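Local atomic coordinates of putative adenosine kinase (Schistosoma mansoni, PDB entry 3VAS), a protein that probably phosphorylates adenosine to AMP with ATP as phosphate donor, as an adenosine kinase of the ribokinase (pfkB) family. Residues N86-I91 with L123-E128; A179-I184 with G325-Y330; I282-G285 with L289-T292. All coordinates share one frame; numbering follows the deposited sequence.

Interaction 1: residues N86-I91 with L123-E128; sequences NTVKMI and LDLVTE
Leu125 meets the helix segment 86-91 with both of its methyl groups, one for each of two successive helix residues. CD1 touches Val88 CG1 at 3.7 Å, the two side chains crossing at about a right angle, while CD2 lies against the root of the neighbouring lysine, 3.7 Å from Lys89 CB. A chi1 of 175°, which sets CG opposite the backbone N, turns the branched end of Leu125 to the helix.

Leu123 supplies the other half of the contact. Its CD1 comes in obliquely alongside the aliphatic part of Lys89, 3.7 Å from CD and 3.9 Å from CB of that residue. Lys89 leaves the helix with CG between its backbone N and carbonyl carbon (chi1 73°) and is then extended, so that the methylenes present a long greasy flank to Leu123 while the ammonium group travels on to a salt bridge with Asp119. One side chain thus serves apolar packing and charge pairing at different points along its length.

Between the two leucines, Asp124 takes a positive phi in a Schellman motif that ends helix 111-122 and turns the chain into strand 126-131. That strand runs parallel to strand 101-107, whose Cys101 and Tyr103 also touch Leu125, and Val88 rests on Cys101; helix 83-95 thereby packs against strand 101-107, with helix 318-330 touching it through Met90 and Ile91.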
loop_
_atom_site.group_PDB
_atom_site.type_symbol
_atom_site.label_atom_id
_atom_site.label_comp_id
_atom_site.label_asym_id
_atom_site.label_seq_id
_atom_site.Cartn_x
_atom_site.Cartn_y
_atom_site.Cartn_z
ATOM N N ASN A 86 -5.694 3.180 0.896
ATOM C CA ASN A 86 -6.115 2.366 2.037
ATOM C C ASN A 86 -5.321 2.721 3.300
ATOM O O ASN A 86 -5.894 2.979 4.361
ATOM C CB ASN A 86 -5.942 0.867 1.749
ATOM C CG ASN A 86 -6.982 0.311 0.782
ATOM O OD1 ASN A 86 -7.993 0.950 0.484
ATOM N ND2 ASN A 86 -6.740 -0.910 0.309
ATOM N N THR A 87 -3.999 2.745 3.163
ATOM C CA THR A 87 -3.101 3.016 4.278
ATOM C C THR A 87 -3.270 4.428 4.831
ATOM O O THR A 87 -3.421 4.621 6.039
ATOM C CB THR A 87 -1.631 2.791 3.859
ATOM O OG1 THR A 87 -1.423 1.398 3.600
ATOM C CG2 THR A 87 -0.672 3.239 4.952
ATOM N N VAL A 88 -3.258 5.415 3.944
ATOM C CA VAL A 88 -3.331 6.809 4.364
ATOM C C VAL A 88 -4.670 7.166 5.009
ATOM O O VAL A 88 -4.714 7.876 6.011
ATOM C CB VAL A 88 -3.015 7.752 3.191
ATOM C CG1 VAL A 88 -3.357 9.199 3.543
ATOM C CG2 VAL A 88 -1.556 7.612 2.805
ATOM N N LYS A 89 -5.767 6.661 4.457
ATOM C CA LYS A 89 -7.063 6.984 5.035
ATOM C C LYS A 89 -7.282 6.270 6.369
ATOM O O LYS A 89 -8.000 6.770 7.232
ATOM C CB LYS A 89 -8.209 6.731 4.048
ATOM C CG LYS A 89 -8.555 5.278 3.783
ATOM C CD LYS A 89 -9.607 5.192 2.671
ATOM C CE LYS A 89 -10.202 3.795 2.565
ATOM N NZ LYS A 89 -11.238 3.715 1.496
ATOM N N MET A 90 -6.651 5.115 6.556
ATOM C CA MET A 90 -6.749 4.449 7.851
ATOM C C MET A 90 -5.874 5.145 8.895
ATOM O O MET A 90 -6.250 5.218 10.064
ATOM C CB MET A 90 -6.424 2.956 7.775
ATOM C CG MET A 90 -6.678 2.229 9.097
ATOM S SD MET A 90 -6.531 0.434 8.980
ATOM C CE MET A 90 -7.163 -0.081 10.580
ATOM N N ILE A 91 -4.718 5.661 8.480
ATOM C CA ILE A 91 -3.910 6.488 9.378
ATOM C C ILE A 91 -4.768 7.649 9.877
ATOM O O ILE A 91 -4.783 7.967 11.065
ATOM C CB ILE A 91 -2.666 7.062 8.680
ATOM C CG1 ILE A 91 -1.697 5.946 8.290
ATOM C CG2 ILE A 91 -1.959 8.075 9.583
ATOM C CD1 ILE A 91 -0.467 6.442 7.555
ATOM N N LEU A 123 -14.081 10.752 5.523
ATOM C CA LEU A 123 -13.073 10.369 6.507
ATOM C C LEU A 123 -12.213 11.544 6.992
ATOM O O LEU A 123 -11.284 11.350 7.781
ATOM C CB LEU A 123 -12.179 9.263 5.932
ATOM C CG LEU A 123 -12.818 7.876 5.823
ATOM C CD1 LEU A 123 -11.953 6.940 5.008
ATOM C CD2 LEU A 123 -13.055 7.303 7.216
ATOM N N ASP A 124 -12.534 12.751 6.525
ATOM C CA ASP A 124 -11.738 13.956 6.802
ATOM C C ASP A 124 -10.320 13.881 6.234
ATOM O O ASP A 124 -9.394 14.493 6.762
ATOM C CB ASP A 124 -11.688 14.274 8.299
ATOM C CG ASP A 124 -13.049 14.603 8.866
ATOM O OD1 ASP A 124 -13.901 15.112 8.108
ATOM O OD2 ASP A 124 -13.264 14.349 10.069
ATOM N N LEU A 125 -10.164 13.125 5.155
ATOM C CA LEU A 125 -8.901 13.062 4.435
ATOM C C LEU A 125 -8.856 14.158 3.367
ATOM O O LEU A 125 -9.677 14.172 2.451
ATOM C CB LEU A 125 -8.745 11.675 3.803
ATOM C CG LEU A 125 -7.550 11.393 2.896
ATOM C CD1 LEU A 125 -6.261 11.560 3.658
ATOM C CD2 LEU A 125 -7.650 9.990 2.315
ATOM N N VAL A 126 -7.915 15.088 3.493
ATOM C CA VAL A 126 -7.747 16.128 2.480
ATOM C C VAL A 126 -7.202 15.518 1.187
ATOM O O VAL A 126 -6.197 14.812 1.202
ATOM C CB VAL A 126 -6.800 17.258 2.956
ATOM C CG1 VAL A 126 -6.410 18.160 1.789
ATOM C CG2 VAL A 126 -7.451 18.074 4.059
ATOM N N THR A 127 -7.877 15.781 0.073
ATOM C CA THR A 127 -7.440 15.250 -1.212
ATOM C C THR A 127 -7.285 16.334 -2.272
ATOM O O THR A 127 -7.929 17.380 -2.215
ATOM C CB THR A 127 -8.408 14.178 -1.752
ATOM O OG1 THR A 127 -9.709 14.750 -1.947
ATOM C CG2 THR A 127 -8.509 13.010 -0.788
ATOM N N GLU A 128 -6.404 16.072 -3.231
ATOM C CA GLU A 128 -6.321 16.868 -4.446
ATOM C C GLU A 128 -6.219 15.913 -5.627
ATOM O O GLU A 128 -5.124 15.593 -6.094
ATOM C CB GLU A 128 -5.123 17.818 -4.411
ATOM C CG GLU A 128 -5.298 19.017 -3.491
ATOM C CD GLU A 128 -6.334 20.014 -3.998
ATOM O OE1 GLU A 128 -6.679 19.979 -5.200
ATOM O OE2 GLU A 128 -6.801 20.842 -3.188
#

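Interaction 2: residues A179-I184 with G325-Y330; sequences AQVYYI and GFIADY
The first torsions of Tyr183 and Ile327 bring their side chains together. Tyr183 holds its ring anti to the backbone N (chi1 -178°), reaching from the strand toward the helix. Ile327 answers with CG1 anti to its carbonyl carbon (chi1 -65°) and an extended second torsion, which carries CD1 forward to the ring; CG2 branches off toward a different strand residue. The isoleucine is therefore used as a two-pronged group, each prong meeting one residue of the strand.

The closer prong is CD1, which lies 3.6 Å from Tyr183 CD1 and 4.2 Å from CE1 of the same ring, so the methyl approaches the ring obliquely, at its CD1 and CE1 atoms. The two side chains cross at about a right angle. The other prong is looser: Ile327 CG2 stands 4.3 Å from Val181 CG1. Val181 and Tyr183 are two apart in strand 181-185 and so share one face of it, whereas Tyr182, between them, points away from helix 318-330.

The alternation suits the alpha/beta fold of ribokinase-like enzymes, in which helices lie on both faces of a central, largely parallel sheet. Here strand 181-185 runs parallel to strands 27-40 and 209-213, and Tyr182 and Ile184 touch helix 189-205 with their side chains. No hydrogen bond joins the segments 179-184 and 325-330, and the phenol of Tyr183 is held by Asn213, its OH being hydrogen-bonded to ND2. Helix 83-95 also packs on Tyr183, through Thr84.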
loop_
_atom_site.group_PDB
_atom_site.type_symbol
_atom_site.label_atom_id
_atom_site.label_comp_id
_atom_site.label_asym_id
_atom_site.label_seq_id
_atom_site.Cartn_x
_atom_site.Cartn_y
_atom_site.Cartn_z
ATOM N N ALA A 179 4.002 18.396 4.817
ATOM C CA ALA A 179 4.049 17.049 5.387
ATOM C C ALA A 179 5.403 16.752 6.017
ATOM O O ALA A 179 6.432 17.239 5.555
ATOM C CB ALA A 179 3.715 16.005 4.336
ATOM N N GLN A 180 5.396 15.954 7.079
ATOM C CA GLN A 180 6.636 15.524 7.720
ATOM C C GLN A 180 6.818 14.035 7.498
ATOM O O GLN A 180 7.901 13.486 7.716
ATOM C CB GLN A 180 6.611 15.839 9.217
ATOM C CG GLN A 180 6.516 17.326 9.526
ATOM C CD GLN A 180 7.676 18.110 8.945
ATOM O OE1 GLN A 180 7.486 19.163 8.333
ATOM N NE2 GLN A 180 8.889 17.600 9.134
ATOM N N VAL A 181 5.739 13.393 7.055
ATOM C CA VAL A 181 5.707 11.948 6.845
ATOM C C VAL A 181 5.072 11.615 5.500
ATOM O O VAL A 181 4.017 12.148 5.158
ATOM C CB VAL A 181 4.900 11.243 7.957
ATOM C CG1 VAL A 181 4.797 9.746 7.683
ATOM C CG2 VAL A 181 5.527 11.506 9.324
ATOM N N TYR A 182 5.716 10.736 4.737
ATOM C CA TYR A 182 5.158 10.282 3.466
ATOM C C TYR A 182 4.954 8.773 3.447
ATOM O O TYR A 182 5.753 8.016 4.004
ATOM C CB TYR A 182 6.052 10.697 2.296
ATOM C CG TYR A 182 6.406 12.164 2.297
ATOM C CD1 TYR A 182 5.525 13.110 1.792
ATOM C CD2 TYR A 182 7.615 12.603 2.810
ATOM C CE1 TYR A 182 5.842 14.454 1.795
ATOM C CE2 TYR A 182 7.940 13.945 2.821
ATOM C CZ TYR A 182 7.052 14.866 2.311
ATOM O OH TYR A 182 7.374 16.204 2.319
ATOM N N TYR A 183 3.865 8.345 2.821
ATOM C CA TYR A 183 3.660 6.939 2.529
ATOM C C TYR A 183 3.331 6.771 1.053
ATOM O O TYR A 183 2.311 7.277 0.583
ATOM C CB TYR A 183 2.533 6.341 3.378
ATOM C CG TYR A 183 2.344 4.859 3.128
ATOM C CD1 TYR A 183 3.140 3.915 3.776
ATOM C CD2 TYR A 183 1.391 4.399 2.225
ATOM C CE1 TYR A 183 2.983 2.555 3.541
ATOM C CE2 TYR A 183 1.228 3.044 1.978
ATOM C CZ TYR A 183 2.023 2.127 2.641
ATOM O OH TYR A 183 1.850 0.781 2.402
ATOM N N ILE A 184 4.199 6.080 0.321
ATOM C CA ILE A 184 3.909 5.721 -1.062
ATOM C C ILE A 184 4.203 4.241 -1.308
ATOM O O ILE A 184 5.309 3.761 -1.044
ATOM C CB ILE A 184 4.721 6.560 -2.071
ATOM C CG1 ILE A 184 4.644 8.054 -1.745
ATOM C CG2 ILE A 184 4.224 6.306 -3.492
ATOM C CD1 ILE A 184 5.487 8.913 -2.670
ATOM N N GLY A 325 -1.469 1.078 10.796
ATOM C CA GLY A 325 -1.420 0.875 12.232
ATOM C C GLY A 325 -0.041 1.163 12.796
ATOM O O GLY A 325 0.084 1.791 13.848
ATOM N N PHE A 326 0.999 0.724 12.092
ATOM C CA PHE A 326 2.361 0.986 12.545
ATOM C C PHE A 326 2.685 2.473 12.527
ATOM O O PHE A 326 3.126 3.028 13.527
ATOM C CB PHE A 326 3.406 0.241 11.704
ATOM C CG PHE A 326 4.818 0.445 12.197
ATOM C CD1 PHE A 326 5.346 -0.378 13.183
ATOM C CD2 PHE A 326 5.599 1.481 11.704
ATOM C CE1 PHE A 326 6.635 -0.179 13.661
ATOM C CE2 PHE A 326 6.888 1.685 12.170
ATOM C CZ PHE A 326 7.408 0.851 13.154
ATOM N N ILE A 327 2.482 3.103 11.374
ATOM C CA ILE A 327 2.870 4.495 11.177
ATOM C C ILE A 327 2.131 5.457 12.106
ATOM O O ILE A 327 2.750 6.339 12.703
ATOM C CB ILE A 327 2.683 4.916 9.709
ATOM C CG1 ILE A 327 3.640 4.118 8.814
ATOM C CG2 ILE A 327 2.913 6.414 9.537
ATOM C CD1 ILE A 327 3.338 4.250 7.339
ATOM N N ALA A 328 0.819 5.271 12.236
ATOM C CA ALA A 328 -0.012 6.140 13.068
ATOM C C ALA A 328 0.516 6.221 14.492
ATOM O O ALA A 328 0.476 7.282 15.116
ATOM C CB ALA A 328 -1.465 5.665 13.070
ATOM N N ASP A 329 1.010 5.095 14.999
ATOM C CA ASP A 329 1.549 5.046 16.356
ATOM C C ASP A 329 2.993 5.526 16.398
ATOM O O ASP A 329 3.368 6.302 17.275
ATOM C CB ASP A 329 1.429 3.638 16.947
ATOM C CG ASP A 329 0.211 3.486 17.845
ATOM O OD1 ASP A 329 -0.822 4.132 17.568
ATOM O OD2 ASP A 329 0.285 2.731 18.839
ATOM N N TYR A 330 3.787 5.082 15.429
ATOM C CA TYR A 330 5.212 5.392 15.388
ATOM C C TYR A 330 5.491 6.892 15.257
ATOM O O TYR A 330 6.427 7.407 15.869
ATOM C CB TYR A 330 5.896 4.620 14.252
ATOM C CG TYR A 330 7.401 4.633 14.325
ATOM C CD1 TYR A 330 8.078 3.810 15.217
ATOM C CD2 TYR A 330 8.150 5.460 13.498
ATOM C CE1 TYR A 330 9.460 3.812 15.291
ATOM C CE2 TYR A 330 9.536 5.470 13.564
ATOM C CZ TYR A 330 10.185 4.644 14.464
ATOM O OH TYR A 330 11.562 4.650 14.538
#

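Interaction 3: residues I282-G285 with L289-T292; sequences ITRG and LLYT
A beta hairpin made of strands 279-284 and 287-293 contains this contact, in which Ile282 and Leu290 form an antiparallel hydrogen-bonded pair. Each backbone uses both its N-H and its carbonyl toward the other. Ile282 N donates to Leu290 O at 2.8 Å, and Leu290 N returns a bond of the same length, 2.8 Å, to Ile282 O. Both are nearly straight, with angles at the hydrogen of 165° and 171°, and in each the donor is tilted from the plane of the acceptor carbonyl by about 20°.

The side chains of this pair lie on the same face, with Ile282 CB 4.5 Å from Leu290 CB. Beyond CB they diverge, and the nearer partner of the leucine's branch is Arg284: Arg284 CD comes obliquely to within 3.9 Å of Leu290 CG, so that the CD methylene rests against the leucine's branch point.

In the wider ribokinase-type fold the hairpin continues the sheet past strand 236-240, which runs parallel to strand 279-284, and strand 300-302 pairs antiparallel with 287-293 on its far side. Helix 257-267 lies on the face carrying Ile282 and Leu290, touching both through Val258, while Phe322 of helix 318-330 touches Thr283 and Leu289. Leu289 CB packs against the backbone of the other strand, 3.9 Å from Thr283 CA and 3.5 Å from Ile282 O.

The guanidinium of Arg284, reached by a chain bent at chi3, has two different partners, NE forming a salt bridge with Glu241 while NH1 is hydrogen-bonded to Pro288 O, just ahead of Leu289 in the returning strand.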
loop_
_atom_site.group_PDB
_atom_site.type_symbol
_atom_site.label_atom_id
_atom_site.label_comp_id
_atom_site.label_asym_id
_atom_site.label_seq_id
_atom_site.Cartn_x
_atom_site.Cartn_y
_atom_site.Cartn_z
ATOM N N ILE A 282 9.245 -6.993 7.674
ATOM C CA ILE A 282 8.739 -7.996 6.751
ATOM C C ILE A 282 7.696 -8.862 7.440
ATOM O O ILE A 282 8.020 -9.627 8.349
ATOM C CB ILE A 282 9.879 -8.902 6.226
ATOM C CG1 ILE A 282 10.980 -8.058 5.579
ATOM C CG2 ILE A 282 9.340 -9.946 5.248
ATOM C CD1 ILE A 282 10.495 -7.197 4.432
ATOM N N THR A 283 6.444 -8.744 7.012
ATOM C CA THR A 283 5.385 -9.560 7.594
ATOM C C THR A 283 5.382 -10.961 6.972
ATOM O O THR A 283 5.847 -11.147 5.847
ATOM C CB THR A 283 4.001 -8.891 7.457
ATOM O OG1 THR A 283 3.723 -8.625 6.076
ATOM C CG2 THR A 283 3.964 -7.580 8.240
ATOM N N ARG A 284 4.874 -11.943 7.712
ATOM C CA ARG A 284 4.935 -13.342 7.282
ATOM C C ARG A 284 3.639 -14.101 7.593
ATOM O O ARG A 284 3.668 -15.253 8.038
ATOM C CB ARG A 284 6.129 -14.050 7.944
ATOM C CG ARG A 284 7.495 -13.525 7.513
ATOM C CD ARG A 284 8.649 -14.255 8.199
ATOM N NE ARG A 284 8.592 -15.702 8.019
ATOM C CZ ARG A 284 8.466 -16.583 9.011
ATOM N NH1 ARG A 284 8.384 -16.171 10.274
ATOM N NH2 ARG A 284 8.428 -17.884 8.741
ATOM N N GLY A 285 2.502 -13.455 7.358
ATOM C CA GLY A 285 1.215 -14.079 7.615
ATOM C C GLY A 285 0.981 -14.362 9.089
ATOM O O GLY A 285 1.116 -13.471 9.929
ATOM N N LEU A 289 6.590 -11.899 12.306
ATOM C CA LEU A 289 7.134 -10.924 11.381
ATOM C C LEU A 289 8.580 -10.662 11.764
ATOM O O LEU A 289 8.979 -10.890 12.908
ATOM C CB LEU A 289 6.310 -9.628 11.401
ATOM C CG LEU A 289 6.215 -8.801 12.691
ATOM C CD1 LEU A 289 7.398 -7.852 12.845
ATOM C CD2 LEU A 289 4.911 -8.022 12.722
ATOM N N LEU A 290 9.357 -10.185 10.800
ATOM C CA LEU A 290 10.756 -9.864 11.023
ATOM C C LEU A 290 10.943 -8.358 10.958
ATOM O O LEU A 290 10.281 -7.676 10.175
ATOM C CB LEU A 290 11.639 -10.548 9.969
ATOM C CG LEU A 290 11.479 -12.063 9.831
ATOM C CD1 LEU A 290 12.274 -12.589 8.651
ATOM C CD2 LEU A 290 11.884 -12.771 11.124
ATOM N N TYR A 291 11.839 -7.838 11.787
ATOM C CA TYR A 291 12.247 -6.446 11.672
ATOM C C TYR A 291 13.716 -6.272 12.034
ATOM O O TYR A 291 14.273 -7.044 12.810
ATOM C CB TYR A 291 11.362 -5.525 12.521
ATOM C CG TYR A 291 11.513 -5.681 14.022
ATOM C CD1 TYR A 291 12.451 -4.939 14.730
ATOM C CD2 TYR A 291 10.699 -6.553 14.733
ATOM C CE1 TYR A 291 12.583 -5.073 16.108
ATOM C CE2 TYR A 291 10.825 -6.697 16.105
ATOM C CZ TYR A 291 11.764 -5.955 16.786
ATOM O OH TYR A 291 11.884 -6.104 18.150
ATOM N N THR A 292 14.338 -5.261 11.442
ATOM C CA THR A 292 15.707 -4.883 11.762
ATOM C C THR A 292 15.879 -3.451 11.296
ATOM O O THR A 292 14.975 -2.881 10.683
ATOM C CB THR A 292 16.740 -5.780 11.033
ATOM O OG1 THR A 292 18.068 -5.501 11.515
ATOM C CG2 THR A 292 16.679 -5.547 9.525
#

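Interactions 1 and 2 are neighbours, their centres about 12 Å apart, and they touch directly: Thr87 CB lies 3.4 Å from Tyr183 CE2, and Ile91 CD1 lies 3.9 Å from Ile327 CG2. Helix 83-95 thus uses one side for interaction 1 and another for interaction 2. Interaction 3 stands apart, its centre about 25 Å from that of interaction 1 and about 18 Å from that of interaction 2, although helix 318-330 reaches both 2 and 3. Adenosine is met directly by interaction 1's helix 83-95, where Asn86 ND2 is hydrogen-bonded to its O3' and to Asp320 OD2, while the side chains of Lys89 and Tyr183 each lie about 8 Å from the nucleoside.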